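Local atomic coordinates of polyketide biosynthesis cytochrome P450 PksS (Bacillus subtilis, PDB entry 4YZR), a protein that acts as a haem-dependent monooxygenase in bacillaene biosynthesis, taking dihydrobacillaene as its substrate. Residues L21-F33 with Y42-M54. Residues are numbered along the deposited sequence; the frame is centred on the assembly and turned at random.
Sequences LGRFREEEPIHRF and YPAWLITRYDDCM
R32 runs its side chain over the indole of W45, its antiparallel partner. R32 CB sits above one face of the six-membered ring of W45, 3.7 Å from its centroid, a CH-pi contact. With CG anti to the backbone N (chi1 -171°) and the chain extended to NE, CG passes the A44 carbonyl oxygen, CD lies near W45 CZ2, and R32 NH2 ends 3.4 Å from P43 CB, while the W45 indole nitrogen bonds to D311. On the same face of the sheet, I30 CG2 packs 3.7 Å from W45 CE3. Strands 30-35 and 42-47 form the hairpin of the small N-terminal beta-sheet of the P450 fold, with strand 312-315 along the other edge of 42-47. H31 and L46 exchange two backbone bonds, as do F33 and A44. On the other face, A44 CB rests over the F33 ring, and L46 CD2 reaches across to a face of F24, 3.9 Å from F24 CG, while L46 CD1 meets L21 CD2. T48 N then donates to P29 O (3.2 Å), and T48 CG2 meets L21 O and T48 OG1 meets R25 CA on helix 17-27. One water donates to E28 O and L46 O and accepts from T48 OG1, 2.8 Å away.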
loop_
_atom_site.group_PDB
_atom_site.type_symbol
_atom_site.label_atom_id
_atom_site.label_comp_id
_atom_site.label_asym_id
_atom_site.label_seq_id
_atom_site.Cartn_x
_atom_site.Cartn_y
_atom_site.Cartn_z
ATOM N N LEU A 21 15.578 7.101 -7.445
ATOM C CA LEU A 21 14.573 7.309 -8.487
ATOM C C LEU A 21 14.610 8.774 -9.029
ATOM O O LEU A 21 14.390 9.003 -10.204
ATOM C CB LEU A 21 13.185 6.970 -7.984
ATOM C CG LEU A 21 12.899 5.539 -7.565
ATOM C CD1 LEU A 21 11.489 5.447 -7.008
ATOM C CD2 LEU A 21 13.098 4.665 -8.754
ATOM N N GLY A 22 14.904 9.709 -8.153
ATOM C CA GLY A 22 15.017 11.123 -8.540
ATOM C C GLY A 22 16.177 11.373 -9.493
ATOM O O GLY A 22 16.070 12.200 -10.429
ATOM N N ARG A 23 17.292 10.700 -9.225
ATOM C CA ARG A 23 18.460 10.858 -10.130
ATOM C C ARG A 23 18.134 10.299 -11.461
ATOM O O ARG A 23 18.391 10.905 -12.467
ATOM C CB ARG A 23 19.692 10.192 -9.512
ATOM C CG ARG A 23 20.798 10.047 -10.561
ATOM C CD ARG A 23 22.108 9.570 -9.960
ATOM N NE ARG A 23 22.036 8.117 -9.765
ATOM C CZ ARG A 23 22.000 7.476 -8.578
ATOM N NH1 ARG A 23 21.980 8.134 -7.413
ATOM N NH2 ARG A 23 21.963 6.135 -8.561
ATOM N N PHE A 24 17.467 9.130 -11.560
ATOM C CA PHE A 24 16.993 8.602 -12.799
ATOM C C PHE A 24 15.999 9.539 -13.480
ATOM O O PHE A 24 16.081 9.727 -14.706
ATOM C CB PHE A 24 16.392 7.161 -12.650
ATOM C CG PHE A 24 17.468 6.095 -12.628
ATOM C CD1 PHE A 24 17.920 5.598 -13.817
ATOM C CD2 PHE A 24 17.991 5.613 -11.458
ATOM C CE1 PHE A 24 18.922 4.618 -13.832
ATOM C CE2 PHE A 24 18.988 4.582 -11.486
ATOM C CZ PHE A 24 19.441 4.139 -12.672
ATOM N N ARG A 25 15.117 10.145 -12.733
ATOM C CA ARG A 25 14.150 11.038 -13.335
ATOM C C ARG A 25 14.869 12.181 -14.076
ATOM O O ARG A 25 14.497 12.549 -15.108
ATOM C CB ARG A 25 13.221 11.626 -12.265
ATOM C CG ARG A 25 12.014 12.337 -12.887
ATOM C CD ARG A 25 11.100 13.062 -11.895
ATOM N NE ARG A 25 11.858 14.139 -11.290
ATOM C CZ ARG A 25 12.164 14.255 -10.026
ATOM N NH1 ARG A 25 11.701 13.429 -9.101
ATOM N NH2 ARG A 25 12.977 15.197 -9.662
ATOM N N GLU A 26 15.898 12.715 -13.461
ATOM C CA GLU A 26 16.644 13.862 -14.067
ATOM C C GLU A 26 17.571 13.403 -15.135
ATOM O O GLU A 26 17.709 14.159 -16.097
ATOM C CB GLU A 26 17.417 14.488 -12.988
ATOM C CG GLU A 26 16.614 15.179 -11.915
ATOM C CD GLU A 26 17.435 15.530 -10.668
ATOM O OE1 GLU A 26 18.576 15.013 -10.489
ATOM O OE2 GLU A 26 16.930 16.290 -9.801
ATOM N N GLU A 27 18.169 12.226 -15.054
ATOM C CA GLU A 27 19.302 11.799 -15.957
ATOM C C GLU A 27 18.967 10.788 -16.986
ATOM O O GLU A 27 19.462 10.847 -18.108
ATOM C CB GLU A 27 20.481 11.309 -15.167
ATOM C CG GLU A 27 21.021 12.349 -14.207
ATOM C CD GLU A 27 22.226 11.889 -13.464
ATOM O OE1 GLU A 27 22.853 10.869 -13.869
ATOM O OE2 GLU A 27 22.531 12.543 -12.434
ATOM N N GLU A 28 18.079 9.838 -16.692
ATOM C CA GLU A 28 17.767 8.786 -17.553
ATOM C C GLU A 28 16.347 8.284 -17.170
ATOM O O GLU A 28 16.172 7.189 -16.640
ATOM C CB GLU A 28 18.770 7.679 -17.446
ATOM C CG GLU A 28 18.751 6.709 -18.595
ATOM C CD GLU A 28 19.849 5.622 -18.511
ATOM O OE1 GLU A 28 20.884 5.813 -17.830
ATOM O OE2 GLU A 28 19.617 4.577 -19.092
ATOM N N PRO A 29 15.383 9.109 -17.573
ATOM C CA PRO A 29 14.004 8.856 -17.090
ATOM C C PRO A 29 13.326 7.672 -17.681
ATOM O O PRO A 29 12.254 7.237 -17.147
ATOM C CB PRO A 29 13.328 10.199 -17.363
ATOM C CG PRO A 29 14.049 10.783 -18.564
ATOM C CD PRO A 29 15.486 10.434 -18.258
ATOM N N ILE A 30 13.797 7.068 -18.775
ATOM C CA ILE A 30 13.292 5.848 -19.303
ATOM C C ILE A 30 14.498 4.934 -19.415
ATOM O O ILE A 30 15.368 5.173 -20.324
ATOM C CB ILE A 30 12.623 6.049 -20.652
ATOM C CG1 ILE A 30 11.475 7.024 -20.479
ATOM C CG2 ILE A 30 12.180 4.716 -21.274
ATOM C CD1 ILE A 30 11.011 7.427 -21.835
ATOM N N HIS A 31 14.577 3.932 -18.583
ATOM C CA HIS A 31 15.860 3.204 -18.389
ATOM C C HIS A 31 15.655 1.801 -18.442
ATOM O O HIS A 31 14.910 1.169 -17.636
ATOM C CB HIS A 31 16.409 3.644 -17.032
ATOM C CG HIS A 31 17.572 2.816 -16.561
ATOM N ND1 HIS A 31 18.846 2.948 -17.099
ATOM C CD2 HIS A 31 17.667 1.840 -15.647
ATOM C CE1 HIS A 31 19.647 2.042 -16.570
ATOM N NE2 HIS A 31 18.993 1.381 -15.650
ATOM N N ARG A 32 16.377 1.076 -19.344
ATOM C CA ARG A 32 16.314 -0.323 -19.424
ATOM C C ARG A 32 17.212 -1.024 -18.389
ATOM O O ARG A 32 18.362 -0.590 -18.226
ATOM C CB ARG A 32 16.729 -0.778 -20.832
ATOM C CG ARG A 32 16.477 -2.243 -21.036
ATOM C CD ARG A 32 16.782 -2.757 -22.456
ATOM N NE ARG A 32 16.356 -4.166 -22.660
ATOM C CZ ARG A 32 17.072 -5.253 -22.314
ATOM N NH1 ARG A 32 18.244 -5.134 -21.712
ATOM N NH2 ARG A 32 16.658 -6.463 -22.586
ATOM N N PHE A 33 16.742 -2.013 -17.699
ATOM C CA PHE A 33 17.573 -2.765 -16.727
ATOM C C PHE A 33 17.111 -4.177 -16.721
ATOM O O PHE A 33 16.211 -4.572 -17.441
ATOM C CB PHE A 33 17.526 -2.097 -15.340
ATOM C CG PHE A 33 16.185 -2.249 -14.568
ATOM C CD1 PHE A 33 15.051 -1.468 -14.893
ATOM C CD2 PHE A 33 16.026 -3.195 -13.572
ATOM C CE1 PHE A 33 13.867 -1.624 -14.183
ATOM C CE2 PHE A 33 14.873 -3.327 -12.860
ATOM C CZ PHE A 33 13.784 -2.547 -13.206
ATOM N N TYR A 42 15.245 -10.890 -16.181
ATOM C CA TYR A 42 14.121 -10.445 -17.009
ATOM C C TYR A 42 14.322 -8.957 -17.344
ATOM O O TYR A 42 14.658 -8.153 -16.523
ATOM C CB TYR A 42 12.827 -10.566 -16.230
ATOM C CG TYR A 42 12.585 -11.937 -15.664
ATOM C CD1 TYR A 42 11.925 -12.906 -16.416
ATOM C CD2 TYR A 42 13.051 -12.278 -14.384
ATOM C CE1 TYR A 42 11.702 -14.185 -15.904
ATOM C CE2 TYR A 42 12.849 -13.555 -13.881
ATOM C CZ TYR A 42 12.172 -14.489 -14.649
ATOM O OH TYR A 42 11.942 -15.737 -14.152
ATOM N N PRO A 43 14.061 -8.570 -18.606
ATOM C CA PRO A 43 14.234 -7.208 -19.030
ATOM C C PRO A 43 13.045 -6.362 -18.453
ATOM O O PRO A 43 11.894 -6.823 -18.379
ATOM C CB PRO A 43 14.064 -7.287 -20.525
ATOM C CG PRO A 43 13.436 -8.521 -20.768
ATOM C CD PRO A 43 13.668 -9.463 -19.686
ATOM N N ALA A 44 13.428 -5.165 -18.188
ATOM C CA ALA A 44 12.505 -4.173 -17.543
ATOM C C ALA A 44 12.890 -2.792 -17.886
ATOM O O ALA A 44 14.011 -2.406 -18.249
ATOM C CB ALA A 44 12.504 -4.375 -16.067
ATOM N N TRP A 45 11.921 -1.892 -17.738
ATOM C CA TRP A 45 12.111 -0.472 -17.937
ATOM C C TRP A 45 11.664 0.297 -16.704
ATOM O O TRP A 45 10.570 0.058 -16.241
ATOM C CB TRP A 45 11.280 0.049 -19.143
ATOM C CG TRP A 45 11.730 -0.540 -20.461
ATOM C CD1 TRP A 45 11.344 -1.685 -20.989
ATOM C CD2 TRP A 45 12.686 0.029 -21.340
ATOM N NE1 TRP A 45 11.987 -1.897 -22.182
ATOM C CE2 TRP A 45 12.823 -0.852 -22.401
ATOM C CE3 TRP A 45 13.432 1.191 -21.322
ATOM C CZ2 TRP A 45 13.662 -0.602 -23.453
ATOM C CZ3 TRP A 45 14.265 1.443 -22.382
ATOM C CH2 TRP A 45 14.359 0.546 -23.428
ATOM N N LEU A 46 12.518 1.172 -16.227
ATOM C CA LEU A 46 12.202 2.045 -15.128
ATOM C C LEU A 46 11.722 3.360 -15.659
ATOM O O LEU A 46 12.468 4.042 -16.368
ATOM C CB LEU A 46 13.431 2.253 -14.235
ATOM C CG LEU A 46 13.247 3.179 -13.052
ATOM C CD1 LEU A 46 12.170 2.670 -12.090
ATOM C CD2 LEU A 46 14.595 3.497 -12.354
ATOM N N ILE A 47 10.506 3.804 -15.275
ATOM C CA ILE A 47 9.877 5.029 -15.720
ATOM C C ILE A 47 9.754 5.964 -14.550
ATOM O O ILE A 47 9.069 5.591 -13.550
ATOM C CB ILE A 47 8.475 4.675 -16.305
ATOM C CG1 ILE A 47 8.535 3.501 -17.276
ATOM C CG2 ILE A 47 7.830 5.929 -16.965
ATOM C CD1 ILE A 47 9.414 3.682 -18.485
ATOM N N THR A 48 10.471 7.084 -14.515
ATOM C CA THR A 48 10.544 7.939 -13.362
ATOM C C THR A 48 9.908 9.263 -13.386
ATOM O O THR A 48 9.735 9.898 -12.359
ATOM C CB THR A 48 11.979 8.058 -12.862
ATOM O OG1 THR A 48 12.814 8.224 -14.036
ATOM C CG2 THR A 48 12.392 6.777 -12.181
ATOM N N ARG A 49 9.607 9.791 -14.610
ATOM C CA ARG A 49 8.871 11.040 -14.682
ATOM C C ARG A 49 7.358 10.909 -14.570
ATOM O O ARG A 49 6.823 9.903 -14.989
ATOM C CB ARG A 49 9.106 11.710 -16.036
ATOM C CG ARG A 49 10.526 12.307 -16.197
ATOM C CD ARG A 49 10.761 12.631 -17.709
ATOM N NE ARG A 49 9.763 13.591 -18.219
ATOM C CZ ARG A 49 9.934 14.898 -18.306
ATOM N NH1 ARG A 49 8.943 15.668 -18.740
ATOM N NH2 ARG A 49 11.062 15.495 -17.895
ATOM N N TYR A 50 6.697 11.937 -14.073
ATOM C CA TYR A 50 5.251 11.884 -13.897
ATOM C C TYR A 50 4.548 11.737 -15.246
ATOM O O TYR A 50 3.630 10.956 -15.420
ATOM C CB TYR A 50 4.776 13.134 -13.183
ATOM C CG TYR A 50 3.337 13.174 -12.801
ATOM C CD1 TYR A 50 2.320 13.533 -13.671
ATOM C CD2 TYR A 50 2.958 12.925 -11.469
ATOM C CE1 TYR A 50 1.021 13.654 -13.281
ATOM C CE2 TYR A 50 1.631 13.053 -11.064
ATOM C CZ TYR A 50 0.669 13.431 -11.976
ATOM O OH TYR A 50 -0.644 13.624 -11.580
ATOM N N ASP A 51 4.941 12.525 -16.257
ATOM C CA ASP A 51 4.247 12.439 -17.513
ATOM C C ASP A 51 4.420 11.113 -18.147
ATOM O O ASP A 51 3.429 10.533 -18.678
ATOM C CB ASP A 51 4.723 13.581 -18.506
ATOM C CG ASP A 51 6.162 13.584 -18.849
ATOM O OD1 ASP A 51 7.051 12.988 -18.229
ATOM O OD2 ASP A 51 6.587 14.264 -19.860
ATOM N N ASP A 52 5.604 10.538 -18.072
ATOM C CA ASP A 52 5.789 9.213 -18.669
ATOM C C ASP A 52 5.101 8.080 -17.876
ATOM O O ASP A 52 4.528 7.140 -18.431
ATOM C CB ASP A 52 7.256 8.835 -18.811
ATOM C CG ASP A 52 8.042 9.819 -19.701
ATOM O OD1 ASP A 52 7.446 10.252 -20.728
ATOM O OD2 ASP A 52 9.197 10.142 -19.434
ATOM N N CYS A 53 5.074 8.239 -16.539
ATOM C CA CYS A 53 4.322 7.274 -15.738
ATOM C C CYS A 53 2.880 7.293 -16.128
ATOM O O CYS A 53 2.210 6.266 -16.259
ATOM C CB CYS A 53 4.493 7.575 -14.287
ATOM S SG CYS A 53 6.064 7.032 -13.556
ATOM N N MET A 54 2.322 8.536 -16.253
ATOM C CA MET A 54 0.916 8.652 -16.721
ATOM C C MET A 54 0.707 8.010 -18.040
ATOM O O MET A 54 -0.310 7.304 -18.198
ATOM C CB MET A 54 0.396 10.095 -16.676
ATOM C CG MET A 54 0.231 10.702 -15.334
ATOM S SD MET A 54 -1.111 9.867 -14.444
ATOM C CE MET A 54 -2.456 9.943 -15.513
HETATM O O HOH W 1 13.218 14.789 -16.139
HETATM O O HOH W 2 14.145 5.970 -15.047
HETATM O O HOH W 3 10.079 8.795 -17.194
#